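Local coordinates for protein FimX (PDB 3HV8) that carries an EAL domain, a barrel-like alpha/beta fold, which here binds C2E, at residues L36-I41 and Y246-Y251. Residues are numbered along the deposited sequence; the frame is centred on the assembly and turned at random.
Sequences LFQPVI and YIQGYY. With C2E (9,9'-[(2R,3R,3aS,5S,7aR,9R,10R,10aS,12S,14aR)-3,5,10,12-tetrahydroxy-5,12-dioxidooctahydro-2H,7H-difuro[3,2-d:3',2'-j][1,3,7,9,2,8]tetraoxadiphosphacyclododecine-2,9-diyl]bis(2-amino-1,9-dihydro-6H-purin-6-one)), chain B.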
loop_
_atom_site.group_PDB
_atom_site.type_symbol
_atom_site.label_atom_id
_atom_site.label_comp_id
_atom_site.label_asym_id
_atom_site.label_seq_id
_atom_site.Cartn_x
_atom_site.Cartn_y
_atom_site.Cartn_z
ATOM N N LEU A 36 -8.293 7.319 -5.086
ATOM C CA LEU A 36 -8.249 8.194 -3.929
ATOM C C LEU A 36 -6.852 8.103 -3.305
ATOM O O LEU A 36 -6.112 7.139 -3.543
ATOM C CB LEU A 36 -9.300 7.784 -2.898
ATOM C CG LEU A 36 -10.729 7.615 -3.418
ATOM C CD1 LEU A 36 -11.633 7.188 -2.254
ATOM C CD2 LEU A 36 -11.224 8.916 -4.070
ATOM N N PHE A 37 -6.518 9.099 -2.488
ATOM C CA PHE A 37 -5.186 9.270 -1.930
ATOM C C PHE A 37 -5.304 9.540 -0.454
ATOM O O PHE A 37 -6.066 10.410 -0.043
ATOM C CB PHE A 37 -4.495 10.434 -2.640
ATOM C CG PHE A 37 -4.431 10.255 -4.129
ATOM C CD1 PHE A 37 -3.398 9.537 -4.707
ATOM C CD2 PHE A 37 -5.422 10.775 -4.944
ATOM C CE1 PHE A 37 -3.352 9.335 -6.076
ATOM C CE2 PHE A 37 -5.382 10.582 -6.315
ATOM C CZ PHE A 37 -4.341 9.865 -6.879
ATOM N N GLN A 38 -4.579 8.779 0.356
ATOM C CA GLN A 38 -4.587 9.007 1.795
ATOM C C GLN A 38 -3.174 9.261 2.281
ATOM O O GLN A 38 -2.304 8.400 2.152
ATOM C CB GLN A 38 -5.218 7.830 2.548
ATOM C CG GLN A 38 -5.302 8.100 4.050
ATOM C CD GLN A 38 -6.008 7.019 4.823
ATOM O OE1 GLN A 38 -6.121 5.872 4.377
ATOM N NE2 GLN A 38 -6.503 7.375 6.007
ATOM N N PRO A 39 -2.931 10.442 2.859
ATOM C CA PRO A 39 -1.549 10.794 3.204
ATOM C C PRO A 39 -0.982 9.894 4.289
ATOM O O PRO A 39 -1.707 9.412 5.171
ATOM C CB PRO A 39 -1.664 12.251 3.694
ATOM C CG PRO A 39 -3.084 12.356 4.165
ATOM C CD PRO A 39 -3.882 11.522 3.185
ATOM N N VAL A 40 0.324 9.650 4.184
ATOM C CA VAL A 40 1.091 8.903 5.168
ATOM C C VAL A 40 2.078 9.904 5.765
ATOM O O VAL A 40 2.877 10.509 5.049
ATOM C CB VAL A 40 1.825 7.689 4.508
ATOM C CG1 VAL A 40 2.682 6.948 5.507
ATOM C CG2 VAL A 40 0.798 6.729 3.873
ATOM N N ILE A 41 2.005 10.078 7.079
ATOM C CA ILE A 41 2.680 11.181 7.753
ATOM C C ILE A 41 3.981 10.724 8.429
ATOM O O ILE A 41 3.979 9.749 9.179
ATOM C CB ILE A 41 1.701 11.827 8.779
ATOM C CG1 ILE A 41 0.728 12.777 8.065
ATOM C CG2 ILE A 41 2.457 12.602 9.833
ATOM C CD1 ILE A 41 -0.278 12.092 7.169
ATOM N N TYR A 246 6.108 6.426 10.701
ATOM C CA TYR A 246 5.010 7.030 9.971
ATOM C C TYR A 246 3.686 6.581 10.552
ATOM O O TYR A 246 3.578 5.481 11.110
ATOM C CB TYR A 246 4.990 6.601 8.489
ATOM C CG TYR A 246 6.230 6.905 7.690
ATOM C CD1 TYR A 246 6.316 8.052 6.915
ATOM C CD2 TYR A 246 7.295 6.007 7.663
ATOM C CE1 TYR A 246 7.460 8.331 6.170
ATOM C CE2 TYR A 246 8.434 6.283 6.932
ATOM C CZ TYR A 246 8.499 7.432 6.174
ATOM O OH TYR A 246 9.631 7.706 5.425
ATOM N N ILE A 247 2.686 7.449 10.403
ATOM C CA ILE A 247 1.320 7.112 10.772
ATOM C C ILE A 247 0.320 7.502 9.681
ATOM O O ILE A 247 0.613 8.301 8.784
ATOM C CB ILE A 247 0.928 7.750 12.133
ATOM C CG1 ILE A 247 1.082 9.270 12.065
ATOM C CG2 ILE A 247 1.733 7.117 13.272
ATOM C CD1 ILE A 247 0.573 9.985 13.333
ATOM N N GLN A 248 -0.865 6.905 9.756
ATOM C CA GLN A 248 -1.922 7.138 8.798
ATOM C C GLN A 248 -3.248 6.877 9.508
ATOM O O GLN A 248 -3.314 6.047 10.426
ATOM C CB GLN A 248 -1.771 6.165 7.623
ATOM C CG GLN A 248 -2.650 6.486 6.434
ATOM C CD GLN A 248 -2.731 5.321 5.470
ATOM O OE1 GLN A 248 -2.935 4.182 5.879
ATOM N NE2 GLN A 248 -2.586 5.607 4.192
ATOM N N GLY A 249 -4.294 7.577 9.080
ATOM C CA GLY A 249 -5.615 7.320 9.626
ATOM C C GLY A 249 -6.582 8.449 9.388
ATOM O O GLY A 249 -6.196 9.539 8.964
ATOM N N TYR A 250 -7.857 8.169 9.637
ATOM C CA TYR A 250 -8.894 9.185 9.524
ATOM C C TYR A 250 -8.586 10.435 10.358
ATOM O O TYR A 250 -8.957 11.543 9.975
ATOM C CB TYR A 250 -10.257 8.607 9.934
ATOM C CG TYR A 250 -10.842 7.573 8.999
ATOM C CD1 TYR A 250 -11.704 6.591 9.477
ATOM C CD2 TYR A 250 -10.545 7.574 7.639
ATOM C CE1 TYR A 250 -12.249 5.636 8.625
ATOM C CE2 TYR A 250 -11.087 6.625 6.785
ATOM C CZ TYR A 250 -11.940 5.663 7.281
ATOM O OH TYR A 250 -12.477 4.716 6.430
ATOM N N TYR A 251 -7.923 10.251 11.496
ATOM C CA TYR A 251 -7.582 11.377 12.381
ATOM C C TYR A 251 -6.683 12.406 11.687
ATOM O O TYR A 251 -6.797 13.608 11.931
ATOM C CB TYR A 251 -6.924 10.892 13.675
ATOM C CG TYR A 251 -6.911 11.926 14.788
ATOM C CD1 TYR A 251 -5.768 12.669 15.064
ATOM C CD2 TYR A 251 -8.044 12.151 15.561
ATOM C CE1 TYR A 251 -5.757 13.615 16.085
ATOM C CE2 TYR A 251 -8.044 13.097 16.586
ATOM C CZ TYR A 251 -6.896 13.820 16.841
ATOM O OH TYR A 251 -6.894 14.755 17.861
HETATM P P1 C2E B . -6.078 -2.061 3.257
HETATM O O2P C2E B . -4.619 -2.327 3.851
HETATM O O1P C2E B . -7.034 -2.571 4.260
HETATM O "O5'" C2E B . -6.465 -0.521 3.113
HETATM C "C5'" C2E B . -6.913 0.164 4.299
HETATM C "C4'" C2E B . -8.450 0.242 4.426
HETATM O "O4'" C2E B . -8.776 1.013 5.608
HETATM C "C3'" C2E B . -8.919 1.085 3.247
HETATM O "O3'" C2E B . -10.180 0.583 2.779
HETATM C "C2'" C2E B . -9.012 2.521 3.816
HETATM O "O2'" C2E B . -9.987 3.323 3.176
HETATM C "C1'" C2E B . -9.421 2.230 5.260
HETATM N N9 C2E B . -9.040 3.252 6.222
HETATM C C8 C2E B . -8.101 4.244 6.058
HETATM N N7 C2E B . -7.906 4.858 7.203
HETATM C C5 C2E B . -8.726 4.300 8.142
HETATM C C6 C2E B . -8.950 4.553 9.514
HETATM O O6 C2E B . -8.320 5.399 10.151
HETATM N N1 C2E B . -9.875 3.797 10.122
HETATM C C2 C2E B . -10.570 2.833 9.460
HETATM N N2 C2E B . -11.496 2.097 10.152
HETATM N N3 C2E B . -10.372 2.586 8.186
HETATM C C4 C2E B . -9.460 3.293 7.516
HETATM P P11 C2E B . -10.355 0.427 1.187
HETATM O O21 C2E B . -11.828 -0.059 0.917
HETATM O O11 C2E B . -9.957 1.663 0.484
HETATM O O5A C2E B . -9.304 -0.690 0.783
HETATM C C5A C2E B . -9.454 -2.011 1.321
HETATM C C4A C2E B . -8.450 -2.968 0.682
HETATM O O4A C2E B . -8.689 -3.028 -0.732
HETATM C C3A C2E B . -6.987 -2.542 0.814
HETATM O O3A C2E B . -6.388 -2.996 2.022
HETATM C C2A C2E B . -6.358 -3.329 -0.338
HETATM O O2A C2E B . -6.225 -4.716 0.019
HETATM C C1A C2E B . -7.465 -3.264 -1.396
HETATM N N91 C2E B . -7.193 -2.146 -2.292
HETATM C C81 C2E B . -7.593 -0.845 -2.179
HETATM N N71 C2E B . -7.132 -0.179 -3.202
HETATM C C51 C2E B . -6.480 -1.029 -4.052
HETATM C C61 C2E B . -5.828 -0.913 -5.296
HETATM O O61 C2E B . -5.634 0.171 -5.861
HETATM N N11 C2E B . -5.317 -2.063 -5.808
HETATM C C21 C2E B . -5.422 -3.274 -5.178
HETATM N N21 C2E B . -4.841 -4.374 -5.743
HETATM N N31 C2E B . -6.000 -3.395 -4.013
HETATM C C41 C2E B . -6.538 -2.300 -3.462
HETATM O O HOH W 1 -3.913 9.617 6.952
#
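Strand 246-247 closes the curled beta sheet of the EAL domain against strand 33-42, and the chain then turns into the C2E pocket. Ile41 and Ile247 form an antiparallel hydrogen-bonded pair. Ile41 N gives a nearly straight bond of 2.8 Å to Ile247 O, and Ile247 N returns one of 2.9 Å to Ile41 O. The same carbonyl also receives a CA-H...O contact from Tyr246. Beside this pair, Val40 CG1 packs on Tyr246 CB at 3.8 Å.

Strand 246-247 runs parallel to strand 224-227 on its other side. It therefore joins the parallel run of this modified TIM-barrel fold to the antiparallel strand 33-42. Past Gln248 the two segments part, and water 1 bridges the gap. It accepts from Gly249 N and probably donates to Pro39 O.

The Gln38 and Gln248 side chains lie over each other, with their amide planes stacked and 22° apart. Gln248 CG sits beside Pro39 O, and Val40 CG2 touches Gln248 NE2. Gln248 NE2 makes a weak bond of 3.5 Å to Gln38 O; its stronger partner is Glu52, while Gln248 OE1 is held by Lys193. These two partners, from outside the segments, hold both ends of the buried amide.

Gln38 has CG anti to its backbone N (chi1 -177°) and an extended chain beyond, which carries its amide to one base of C2E. Gln38 NE2 donates to C2E N7 at 3.1 Å and also bonds Gln253 O, which helps set the amide's rotation. Tyr250 N donates to C2E O6 of the same base at 2.9 Å. The Tyr250 ring stacks on that base, with C2E C6 3.4 Å above the ring plane.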